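Local atomic coordinates of RNA silencing suppressor p19 (Carnation Italian ringspot virus, PDB entry 6BJV), a protein that suppresses plant RNA silencing by binding short interfering RNAs with high affinity as a homodimer, acting as a molecular caliper that selects them by duplex length. Residues A[15-20]-A[24-29]; A[74-79]-A[84-89]; A[111-116]-A[120-125]. One frame throughout, in Å; residues are numbered along the deposited sequence.

The three contacts follow one another along the chain, and two of them meet the bound RNA. Interaction 3 lies within the hairpin of strands 109-116 and 119-126 at the dimer-side edge of the four-stranded sheet, its serines and threonines facing nucleotides C11 and C12 of chain C and U12 of chain D. Interaction 1, centred about 20 Å from it on the other side of the chain's centre, brings Arg18 to the phosphate of G2 of chain D. Interaction 2 joins strand 68-75 to helix 80-87, with its nearest atom about 8 Å from the RNA. Its centre lies about 17 Å from that of interaction 3, which it touches where Tyr76 CD2 packs 3.5 Å from Phe116 CZ.

Interaction 1 of 3, residues A[15-20]-A[24-29]; sequences NGERWD and GGITSP. With nucleotides of chain D.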
loop_
_atom_site.group_PDB
_atom_site.type_symbol
_atom_site.label_atom_id
_atom_site.label_comp_id
_atom_site.label_asym_id
_atom_site.label_seq_id
_atom_site.Cartn_x
_atom_site.Cartn_y
_atom_site.Cartn_z
ATOM N N ASN A 15 19.338 3.044 8.659
ATOM C CA ASN A 15 18.821 4.395 8.482
ATOM C C ASN A 15 19.926 5.360 8.078
ATOM O O ASN A 15 19.682 6.291 7.302
ATOM C CB ASN A 15 18.141 4.868 9.767
ATOM C CG ASN A 15 17.259 6.082 9.550
ATOM O OD1 ASN A 15 17.595 6.979 8.777
ATOM N ND2 ASN A 15 16.120 6.113 10.231
ATOM N N GLY A 16 21.142 5.153 8.587
ATOM C CA GLY A 16 22.272 5.966 8.175
ATOM C C GLY A 16 22.758 5.665 6.775
ATOM O O GLY A 16 23.466 6.488 6.186
ATOM N N GLU A 17 22.391 4.505 6.226
ATOM C CA GLU A 17 22.813 4.162 4.873
ATOM C C GLU A 17 22.274 5.157 3.853
ATOM O O GLU A 17 22.869 5.333 2.783
ATOM C CB GLU A 17 22.364 2.742 4.530
ATOM C CG GLU A 17 22.840 2.247 3.167
ATOM C CD GLU A 17 21.915 2.646 2.030
ATOM O OE1 GLU A 17 20.713 2.875 2.283
ATOM O OE2 GLU A 17 22.395 2.726 0.879
ATOM N N ARG A 18 21.157 5.815 4.164
ATOM C CA ARG A 18 20.600 6.808 3.253
ATOM C C ARG A 18 21.593 7.933 2.989
ATOM O O ARG A 18 21.679 8.448 1.868
ATOM C CB ARG A 18 19.301 7.365 3.834
ATOM C CG ARG A 18 18.613 8.409 2.973
ATOM C CD ARG A 18 17.293 8.829 3.597
ATOM N NE ARG A 18 16.587 9.824 2.795
ATOM C CZ ARG A 18 15.409 10.348 3.119
ATOM N NH1 ARG A 18 14.795 9.975 4.235
ATOM N NH2 ARG A 18 14.843 11.247 2.328
ATOM N N TRP A 19 22.358 8.320 4.008
ATOM C CA TRP A 19 23.264 9.457 3.919
ATOM C C TRP A 19 24.689 9.049 3.567
ATOM O O TRP A 19 25.305 9.653 2.685
ATOM C CB TRP A 19 23.247 10.227 5.243
ATOM C CG TRP A 19 21.870 10.384 5.796
ATOM C CD1 TRP A 19 21.398 9.885 6.973
ATOM C CD2 TRP A 19 20.772 11.071 5.183
ATOM N NE1 TRP A 19 20.078 10.226 7.137
ATOM C CE2 TRP A 19 19.670 10.954 6.050
ATOM C CE3 TRP A 19 20.616 11.777 3.986
ATOM C CZ2 TRP A 19 18.429 11.519 5.761
ATOM C CZ3 TRP A 19 19.383 12.335 3.699
ATOM C CH2 TRP A 19 18.306 12.203 4.584
ATOM N N ASP A 20 25.226 8.034 4.235
ATOM C CA ASP A 20 26.579 7.586 3.952
ATOM C C ASP A 20 26.578 6.674 2.726
ATOM O O ASP A 20 25.545 6.433 2.095
ATOM C CB ASP A 20 27.170 6.899 5.181
ATOM C CG ASP A 20 26.331 5.734 5.664
ATOM O OD1 ASP A 20 25.860 4.949 4.820
ATOM O OD2 ASP A 20 26.135 5.610 6.891
ATOM N N GLY A 24 31.090 1.642 6.804
ATOM C CA GLY A 24 29.838 0.917 6.986
ATOM C C GLY A 24 29.904 -0.535 6.528
ATOM O O GLY A 24 30.267 -1.413 7.312
ATOM N N GLY A 25 29.539 -0.790 5.273
ATOM C CA GLY A 25 29.464 -2.126 4.727
ATOM C C GLY A 25 28.064 -2.691 4.718
ATOM O O GLY A 25 27.852 -3.776 4.162
ATOM N N ILE A 26 27.105 -1.975 5.300
ATOM C CA ILE A 26 25.735 -2.464 5.388
ATOM C C ILE A 26 25.153 -2.553 3.984
ATOM O O ILE A 26 25.082 -1.555 3.257
ATOM C CB ILE A 26 24.888 -1.562 6.298
ATOM C CG1 ILE A 26 23.486 -2.145 6.462
ATOM C CG2 ILE A 26 24.819 -0.127 5.762
ATOM C CD1 ILE A 26 22.720 -1.558 7.626
ATOM N N THR A 27 24.744 -3.756 3.595
ATOM C CA THR A 27 24.182 -3.965 2.269
ATOM C C THR A 27 22.828 -3.276 2.166
ATOM O O THR A 27 21.986 -3.402 3.060
ATOM C CB THR A 27 24.033 -5.457 1.983
ATOM O OG1 THR A 27 23.025 -6.008 2.839
ATOM C CG2 THR A 27 25.355 -6.191 2.213
ATOM N N SER A 28 22.621 -2.545 1.074
ATOM C CA SER A 28 21.357 -1.873 0.838
ATOM C C SER A 28 20.595 -2.550 -0.297
ATOM O O SER A 28 21.204 -3.151 -1.188
ATOM C CB SER A 28 21.571 -0.396 0.484
ATOM O OG SER A 28 20.342 0.232 0.166
ATOM N N PRO A 29 19.259 -2.484 -0.291
ATOM C CA PRO A 29 18.492 -2.999 -1.434
ATOM C C PRO A 29 18.443 -2.054 -2.622
ATOM O O PRO A 29 18.071 -2.491 -3.720
ATOM C CB PRO A 29 17.091 -3.208 -0.845
ATOM C CG PRO A 29 16.996 -2.200 0.248
ATOM C CD PRO A 29 18.384 -2.067 0.819
ATOM P P G D 2 12.459 13.668 3.872
ATOM O OP1 G D 2 12.823 12.247 3.647
ATOM O OP2 G D 2 11.091 14.003 4.343
ATOM O "O5'" G D 2 13.512 14.272 4.903
ATOM C "C5'" G D 2 14.907 14.116 4.690
ATOM C "C4'" G D 2 15.709 14.717 5.816
ATOM O "O4'" G D 2 15.576 16.164 5.804
ATOM C "C3'" G D 2 15.283 14.327 7.220
ATOM O "O3'" G D 2 15.741 13.045 7.609
ATOM C "C2'" G D 2 15.846 15.466 8.058
ATOM O "O2'" G D 2 17.241 15.313 8.271
ATOM C "C1'" G D 2 15.618 16.657 7.128
ATOM N N9 G D 2 14.350 17.348 7.420
ATOM C C8 G D 2 13.174 17.291 6.711
ATOM N N7 G D 2 12.226 18.020 7.233
ATOM C C5 G D 2 12.811 18.590 8.356
ATOM C C6 G D 2 12.275 19.479 9.322
ATOM O O6 G D 2 11.133 19.954 9.382
ATOM N N1 G D 2 13.218 19.805 10.293
ATOM C C2 G D 2 14.510 19.339 10.328
ATOM N N2 G D 2 15.273 19.767 11.344
ATOM N N3 G D 2 15.023 18.512 9.433
ATOM C C4 G D 2 14.122 18.183 8.485
#
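Glu17 meets Ile26 and Ser28 where the chain turns back on itself after helix 7-16, so that residues 24-29 of the following loop run alongside the helix end. The junction is small, and Glu17 supplies the largest single share of its buried surface. Its CG stands anti to the backbone N (chi1 -176°) and the chain then bends at chi2 (-86°), which lays the aliphatic part against Ile26 and turns the carboxylate to Ser28. Ile26 contributes its CG2 methyl, 4.0 Å from Glu17 CB and equally near CG, with the two side chains crossing obliquely. Further along, Glu17 OE2 lies 3.3 Å from Ser28 CB. The Ser28 hydroxyl is bonded to the backbone N of Phe30, while the carboxylate has its salt bridge with Arg72 of strand 68-75; the loop is thus packed beside an ion pair that ties the helix end to the sheet.

Arg18 points away from the loop and reaches the RNA. Its chain is fully extended; Asp34 forms a salt bridge with NE and Ser36 a hydrogen bond with NH2, which should steady the guanidinium. Trp19 CH2 lies over one face of that group, 3.4 Å above its plane and offset toward the rim. The phosphate oxygen OP1 of G2 of chain D sits at the guanidinium edge, in plane, taking a weak bond from Arg18 NH1 and a shorter one, 2.6 Å, from Arg18 NH2.

Interaction 2 of 3, residues A[74-79]-A[84-89]; sequences LRYDRT and HRVLGS
A strand-turn-helix connection on one face of the antiparallel sheet brings the end of strand 68-75 and the turn after it against the last turn of helix 80-87. Val86, which buries the most surface, is directed at the strand, and its two methyls have different partners. CG1 lies 3.5 Å from the backbone O of Arg75 and 4.3 Å from Leu74 CB. CG2, placed between the backbone N and carbonyl carbon of its own residue, reaches Tyr76 CD1 at 4.1 Å, the two side chains crossing at about a right angle. Phe59 of the neighbouring strand 58-65 also packs on Leu74, Tyr76 and Val86, extending the apolar cluster across the sheet.

Beyond the helix end, Leu74 CD1 lies against Ser89, 3.4 Å from Ser89 CB, closer than carbons usually come, so the exact spacing is doubtful. The Ser89 hydroxyl, also close to that methyl, is bonded to Glu61 of strand 58-65, so this buried polar group is satisfied within the apolar surroundings. Tyr76 is likewise fixed at its far end, where OH bonds to the backbone O of Leu145, and the backbone N of Arg78 lies 3.5 Å above the centre of one ring face.

Asp77 OD1 accepts from Thr79 N at 3.2 Å, closing an Asx turn, and takes a second bond from Thr79 OG1. Thr79 is the N-cap of helix 80-87, its OG1 meeting the N of Ser82. No hydrogen bond crosses between residues 74-79 and 84-89, so their direct cohesion rests on van der Waals contact, while the hydroxyls of Ser89 and Tyr76 are bonded to other parts of the fold.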
loop_
_atom_site.group_PDB
_atom_site.type_symbol
_atom_site.label_atom_id
_atom_site.label_comp_id
_atom_site.label_asym_id
_atom_site.label_seq_id
_atom_site.Cartn_x
_atom_site.Cartn_y
_atom_site.Cartn_z
ATOM N N LEU A 74 14.397 10.011 -4.720
ATOM C CA LEU A 74 14.927 10.182 -6.062
ATOM C C LEU A 74 14.178 11.296 -6.780
ATOM O O LEU A 74 12.992 11.531 -6.532
ATOM C CB LEU A 74 14.815 8.884 -6.866
ATOM C CG LEU A 74 15.469 7.660 -6.224
ATOM C CD1 LEU A 74 15.087 6.403 -6.977
ATOM C CD2 LEU A 74 16.981 7.812 -6.173
ATOM N N ARG A 75 14.885 11.980 -7.675
ATOM C CA ARG A 75 14.282 13.046 -8.459
ATOM C C ARG A 75 13.561 12.453 -9.662
ATOM O O ARG A 75 14.046 11.509 -10.291
ATOM C CB ARG A 75 15.351 14.041 -8.911
ATOM C CG ARG A 75 16.305 14.459 -7.798
ATOM C CD ARG A 75 16.298 15.958 -7.568
ATOM N NE ARG A 75 17.080 16.319 -6.388
ATOM C CZ ARG A 75 17.472 17.554 -6.089
ATOM N NH1 ARG A 75 17.168 18.570 -6.886
ATOM N NH2 ARG A 75 18.180 17.771 -4.989
ATOM N N TYR A 76 12.394 13.008 -9.974
ATOM C CA TYR A 76 11.546 12.453 -11.023
ATOM C C TYR A 76 10.763 13.582 -11.673
ATOM O O TYR A 76 9.974 14.252 -11.002
ATOM C CB TYR A 76 10.603 11.396 -10.448
ATOM C CG TYR A 76 9.662 10.780 -11.457
ATOM C CD1 TYR A 76 10.148 10.138 -12.589
ATOM C CD2 TYR A 76 8.289 10.826 -11.269
ATOM C CE1 TYR A 76 9.291 9.571 -13.509
ATOM C CE2 TYR A 76 7.424 10.259 -12.181
ATOM C CZ TYR A 76 7.930 9.630 -13.298
ATOM O OH TYR A 76 7.075 9.066 -14.215
ATOM N N ASP A 77 10.978 13.781 -12.974
ATOM C CA ASP A 77 10.322 14.842 -13.731
ATOM C C ASP A 77 9.306 14.297 -14.731
ATOM O O ASP A 77 8.869 15.027 -15.624
ATOM C CB ASP A 77 11.369 15.704 -14.440
ATOM C CG ASP A 77 12.351 14.885 -15.252
ATOM O OD1 ASP A 77 11.909 13.973 -15.982
ATOM O OD2 ASP A 77 13.568 15.149 -15.156
ATOM N N ARG A 78 8.929 13.024 -14.601
ATOM C CA ARG A 78 7.859 12.425 -15.395
ATOM C C ARG A 78 8.209 12.342 -16.879
ATOM O O ARG A 78 7.317 12.315 -17.728
ATOM C CB ARG A 78 6.539 13.178 -15.202
ATOM C CG ARG A 78 6.009 13.119 -13.781
ATOM C CD ARG A 78 4.598 13.665 -13.686
ATOM N NE ARG A 78 4.491 15.006 -14.252
ATOM C CZ ARG A 78 4.867 16.118 -13.628
ATOM N NH1 ARG A 78 5.385 16.061 -12.407
ATOM N NH2 ARG A 78 4.730 17.291 -14.227
ATOM N N THR A 79 9.496 12.296 -17.204
ATOM C CA THR A 79 9.936 12.020 -18.562
ATOM C C THR A 79 10.344 10.556 -18.677
ATOM O O THR A 79 10.758 9.929 -17.698
ATOM C CB THR A 79 11.109 12.918 -18.966
ATOM O OG1 THR A 79 12.242 12.644 -18.132
ATOM C CG2 THR A 79 10.730 14.388 -18.843
ATOM N N HIS A 84 12.830 5.404 -16.595
ATOM C CA HIS A 84 13.678 4.219 -16.675
ATOM C C HIS A 84 14.725 4.214 -15.570
ATOM O O HIS A 84 15.050 3.157 -15.016
ATOM C CB HIS A 84 14.348 4.149 -18.047
ATOM C CG HIS A 84 15.534 3.237 -18.096
ATOM N ND1 HIS A 84 16.808 3.656 -17.781
ATOM C CD2 HIS A 84 15.639 1.928 -18.424
ATOM C CE1 HIS A 84 17.647 2.645 -17.912
ATOM N NE2 HIS A 84 16.964 1.586 -18.303
ATOM N N ARG A 85 15.268 5.385 -15.235
ATOM C CA ARG A 85 16.298 5.459 -14.205
ATOM C C ARG A 85 15.724 5.127 -12.833
ATOM O O ARG A 85 16.223 4.237 -12.134
ATOM C CB ARG A 85 16.939 6.848 -14.198
ATOM C CG ARG A 85 17.994 7.015 -13.118
ATOM C CD ARG A 85 18.757 8.319 -13.256
ATOM N NE ARG A 85 19.893 8.370 -12.339
ATOM C CZ ARG A 85 21.084 7.824 -12.580
ATOM N NH1 ARG A 85 21.312 7.179 -13.717
ATOM N NH2 ARG A 85 22.051 7.921 -11.680
ATOM N N VAL A 86 14.673 5.843 -12.424
ATOM C CA VAL A 86 14.097 5.620 -11.101
ATOM C C VAL A 86 13.608 4.186 -10.962
ATOM O O VAL A 86 13.674 3.602 -9.874
ATOM C CB VAL A 86 12.967 6.633 -10.828
ATOM C CG1 VAL A 86 13.512 8.055 -10.851
ATOM C CG2 VAL A 86 11.838 6.470 -11.835
ATOM N N LEU A 87 13.109 3.593 -12.049
ATOM C CA LEU A 87 12.740 2.184 -12.013
ATOM C C LEU A 87 13.939 1.293 -11.723
ATOM O O LEU A 87 13.762 0.171 -11.237
ATOM C CB LEU A 87 12.087 1.773 -13.334
ATOM C CG LEU A 87 10.675 2.307 -13.578
ATOM C CD1 LEU A 87 10.231 2.003 -15.001
ATOM C CD2 LEU A 87 9.687 1.723 -12.577
ATOM N N GLY A 88 15.150 1.764 -12.012
ATOM C CA GLY A 88 16.361 1.071 -11.634
ATOM C C GLY A 88 16.802 1.311 -10.210
ATOM O O GLY A 88 17.892 0.879 -9.826
ATOM N N SER A 89 15.980 1.996 -9.409
ATOM C CA SER A 89 16.328 2.240 -8.015
ATOM C C SER A 89 16.590 0.939 -7.270
ATOM O O SER A 89 17.436 0.897 -6.369
ATOM C CB SER A 89 15.210 3.020 -7.328
ATOM O OG SER A 89 15.559 3.343 -5.993
#

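Interaction 3 of 3, residues A[111-116]-A[120-125]; sequences TYSIRF and SVTISG. With nucleotides of chain C; nucleotides of chain D.
Residues 111-116 and 120-125 run antiparallel as neighbouring strands of a beta hairpin, the axes of these segments 4.6 Å apart at closest approach and at an angle of 178°. Tyr112 with Ile123 and Ile114 with Val121 are the hydrogen-bonded pairs, each closed by two backbone bonds; Val121 N to Ile114 O and Ile123 N to Tyr112 O are nearly straight, Ile114 N to Val121 O more bent, at 144°. These four side chains occupy the sheet face where helix 130-144 packs on Tyr112 and Ile114. Ile123 CG1 approaches the Tyr112 ring at its edge, 4.5 Å from CD2, and Tyr112 OH is bonded to Glu61.

The RNA lies over the other face. In two of the three non-hydrogen-bonded pairs methyl meets hydroxyl: Thr111 CG2 is 3.3 Å from Ser124 OG, and Thr122 CG2 is 3.3 Å from Ser113 OG. Thr122 CG2 also touches the sugar of C11 of chain C, while Ser120 OG comes to 3.1 Å from its O3'. Arg115 lays CD 3.2 Å from OP1 of C12 of chain C; its NH2 makes a long, weak ion pair with another RNA phosphate. Ser124 CB faces the sugar of U12 of chain D.

Strand 119-126 pairs with its counterpart in the second subunit, continuing the sheet across the dimer. Contacts with ribose atoms and a phosphate oxygen, and not with the bases of these nucleotides, are consistent with binding that depends little on sequence.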
loop_
_atom_site.group_PDB
_atom_site.type_symbol
_atom_site.label_atom_id
_atom_site.label_comp_id
_atom_site.label_asym_id
_atom_site.label_seq_id
_atom_site.Cartn_x
_atom_site.Cartn_y
_atom_site.Cartn_z
ATOM N N THR A 111 8.035 -4.756 4.155
ATOM C CA THR A 111 7.209 -3.714 3.567
ATOM C C THR A 111 7.975 -2.992 2.469
ATOM O O THR A 111 9.203 -2.879 2.516
ATOM C CB THR A 111 6.758 -2.683 4.612
ATOM O OG1 THR A 111 7.903 -1.988 5.127
ATOM C CG2 THR A 111 6.010 -3.348 5.762
ATOM N N TYR A 112 7.228 -2.502 1.482
ATOM C CA TYR A 112 7.726 -1.532 0.515
ATOM C C TYR A 112 6.739 -0.380 0.450
ATOM O O TYR A 112 5.530 -0.603 0.336
ATOM C CB TYR A 112 7.905 -2.141 -0.877
ATOM C CG TYR A 112 8.244 -1.110 -1.932
ATOM C CD1 TYR A 112 9.544 -0.647 -2.085
ATOM C CD2 TYR A 112 7.264 -0.593 -2.769
ATOM C CE1 TYR A 112 9.860 0.295 -3.043
ATOM C CE2 TYR A 112 7.570 0.350 -3.733
ATOM C CZ TYR A 112 8.870 0.791 -3.864
ATOM O OH TYR A 112 9.181 1.730 -4.820
ATOM N N SER A 113 7.252 0.844 0.517
ATOM C CA SER A 113 6.415 2.033 0.509
ATOM C C SER A 113 6.964 3.047 -0.483
ATOM O O SER A 113 8.170 3.103 -0.742
ATOM C CB SER A 113 6.329 2.668 1.902
ATOM O OG SER A 113 5.449 3.780 1.902
ATOM N N ILE A 114 6.057 3.847 -1.042
ATOM C CA ILE A 114 6.435 4.924 -1.948
ATOM C C ILE A 114 5.362 6.005 -1.917
ATOM O O ILE A 114 4.169 5.714 -2.059
ATOM C CB ILE A 114 6.656 4.397 -3.379
ATOM C CG1 ILE A 114 6.958 5.557 -4.333
ATOM C CG2 ILE A 114 5.440 3.606 -3.854
ATOM C CD1 ILE A 114 7.406 5.127 -5.717
ATOM N N ARG A 115 5.776 7.257 -1.734
ATOM C CA ARG A 115 4.867 8.396 -1.715
ATOM C C ARG A 115 5.145 9.280 -2.922
ATOM O O ARG A 115 6.299 9.629 -3.191
ATOM C CB ARG A 115 5.020 9.200 -0.420
ATOM C CG ARG A 115 4.208 10.485 -0.387
ATOM C CD ARG A 115 4.297 11.176 0.963
ATOM N NE ARG A 115 5.675 11.470 1.346
ATOM C CZ ARG A 115 6.032 12.004 2.512
ATOM N NH1 ARG A 115 5.114 12.302 3.420
ATOM N NH2 ARG A 115 7.311 12.241 2.771
ATOM N N PHE A 116 4.086 9.642 -3.645
ATOM C CA PHE A 116 4.220 10.473 -4.837
ATOM C C PHE A 116 2.932 11.256 -5.028
ATOM O O PHE A 116 1.851 10.664 -5.100
ATOM C CB PHE A 116 4.523 9.616 -6.068
ATOM C CG PHE A 116 4.820 10.413 -7.308
ATOM C CD1 PHE A 116 5.915 11.258 -7.360
ATOM C CD2 PHE A 116 4.014 10.302 -8.430
ATOM C CE1 PHE A 116 6.195 11.987 -8.501
ATOM C CE2 PHE A 116 4.289 11.027 -9.573
ATOM C CZ PHE A 116 5.383 11.870 -9.608
ATOM N N SER A 120 0.358 7.660 -1.213
ATOM C CA SER A 120 1.266 6.654 -0.684
ATOM C C SER A 120 0.722 5.269 -0.999
ATOM O O SER A 120 -0.458 4.991 -0.763
ATOM C CB SER A 120 1.447 6.820 0.826
ATOM O OG SER A 120 2.340 5.847 1.341
ATOM N N VAL A 121 1.583 4.409 -1.538
ATOM C CA VAL A 121 1.259 3.015 -1.811
ATOM C C VAL A 121 2.225 2.147 -1.021
ATOM O O VAL A 121 3.444 2.355 -1.078
ATOM C CB VAL A 121 1.343 2.693 -3.314
ATOM C CG1 VAL A 121 0.930 1.245 -3.575
ATOM C CG2 VAL A 121 0.476 3.653 -4.110
ATOM N N THR A 122 1.685 1.178 -0.286
ATOM C CA THR A 122 2.491 0.299 0.548
ATOM C C THR A 122 2.147 -1.152 0.252
ATOM O O THR A 122 0.971 -1.507 0.118
ATOM C CB THR A 122 2.278 0.590 2.040
ATOM O OG1 THR A 122 0.894 0.431 2.370
ATOM C CG2 THR A 122 2.720 2.004 2.381
ATOM N N ILE A 123 3.182 -1.980 0.149
ATOM C CA ILE A 123 3.049 -3.413 -0.090
ATOM C C ILE A 123 3.651 -4.122 1.114
ATOM O O ILE A 123 4.856 -4.004 1.367
ATOM C CB ILE A 123 3.751 -3.844 -1.387
ATOM C CG1 ILE A 123 3.427 -2.879 -2.536
ATOM C CG2 ILE A 123 3.359 -5.265 -1.760
ATOM C CD1 ILE A 123 1.959 -2.798 -2.899
ATOM N N SER A 124 2.819 -4.850 1.858
ATOM C CA SER A 124 3.241 -5.491 3.095
ATOM C C SER A 124 2.915 -6.977 3.063
ATOM O O SER A 124 1.967 -7.414 2.402
ATOM C CB SER A 124 2.571 -4.848 4.319
ATOM O OG SER A 124 2.965 -3.495 4.470
ATOM N N GLY A 125 3.710 -7.746 3.795
ATOM C CA GLY A 125 3.491 -9.174 3.910
ATOM C C GLY A 125 4.639 -9.823 4.645
ATOM O O GLY A 125 5.689 -9.216 4.880
ATOM P P C C 12 3.615 8.225 4.401
ATOM O OP1 C C 12 4.090 8.839 3.136
ATOM O OP2 C C 12 4.382 8.445 5.655
ATOM O "O5'" C C 12 2.105 8.676 4.638
ATOM C "C5'" C C 12 1.107 8.384 3.673
ATOM C "C4'" C C 12 -0.279 8.703 4.174
ATOM O "O4'" C C 12 -0.651 7.782 5.236
ATOM C "C3'" C C 12 -0.466 10.074 4.800
ATOM O "O3'" C C 12 -0.604 11.110 3.845
ATOM C "C2'" C C 12 -1.698 9.868 5.668
ATOM O "O2'" C C 12 -2.885 9.890 4.887
ATOM C "C1'" C C 12 -1.462 8.448 6.183
ATOM N N1 C C 12 -0.760 8.449 7.486
ATOM C C2 C C 12 -1.514 8.598 8.651
ATOM O O2 C C 12 -2.744 8.713 8.553
ATOM N N3 C C 12 -0.886 8.609 9.849
ATOM C C4 C C 12 0.441 8.481 9.907
ATOM N N4 C C 12 1.019 8.496 11.109
ATOM C C5 C C 12 1.236 8.334 8.733
ATOM C C6 C C 12 0.599 8.327 7.555
ATOM P P C C 11 7.460 4.310 6.564
ATOM O OP1 C C 11 8.298 4.730 5.415
ATOM O OP2 C C 11 7.747 4.845 7.918
ATOM O "O5'" C C 11 5.948 4.652 6.204
ATOM C "C5'" C C 11 5.374 4.179 4.997
ATOM C "C4'" C C 11 3.879 4.365 4.974
ATOM O "O4'" C C 11 3.249 3.559 6.005
ATOM C "C3'" C C 11 3.373 5.767 5.260
ATOM O "O3'" C C 11 3.504 6.642 4.157
ATOM C "C2'" C C 11 1.932 5.508 5.674
ATOM O "O2'" C C 11 1.106 5.269 4.544
ATOM C "C1'" C C 11 2.076 4.206 6.461
ATOM N N1 C C 11 2.184 4.449 7.918
ATOM C C2 C C 11 1.001 4.674 8.628
ATOM O O2 C C 11 -0.076 4.658 8.012
ATOM N N3 C C 11 1.058 4.898 9.959
ATOM C C4 C C 11 2.237 4.906 10.583
ATOM N N4 C C 11 2.241 5.132 11.899
ATOM C C5 C C 11 3.460 4.684 9.884
ATOM C C6 C C 11 3.389 4.461 8.564
ATOM P P U D 12 -3.333 -6.378 7.074
ATOM O OP1 U D 12 -3.870 -7.361 6.100
ATOM O OP2 U D 12 -4.009 -6.192 8.383
ATOM O "O5'" U D 12 -1.809 -6.751 7.340
ATOM C "C5'" U D 12 -0.888 -6.797 6.263
ATOM C "C4'" U D 12 0.539 -6.881 6.740
ATOM O "O4'" U D 12 0.901 -5.679 7.473
ATOM C "C3'" U D 12 0.865 -8.003 7.710
ATOM O "O3'" U D 12 0.997 -9.267 7.084
ATOM C "C2'" U D 12 2.144 -7.496 8.362
ATOM O "O2'" U D 12 3.261 -7.665 7.502
ATOM C "C1'" U D 12 1.847 -6.001 8.474
ATOM N N1 U D 12 1.298 -5.638 9.801
ATOM C C2 U D 12 2.197 -5.475 10.838
ATOM O O2 U D 12 3.399 -5.620 10.704
ATOM N N3 U D 12 1.637 -5.136 12.044
ATOM C C4 U D 12 0.297 -4.948 12.310
ATOM O O4 U D 12 -0.053 -4.644 13.452
ATOM C C5 U D 12 -0.573 -5.135 11.189
ATOM C C6 U D 12 -0.052 -5.466 10.003
#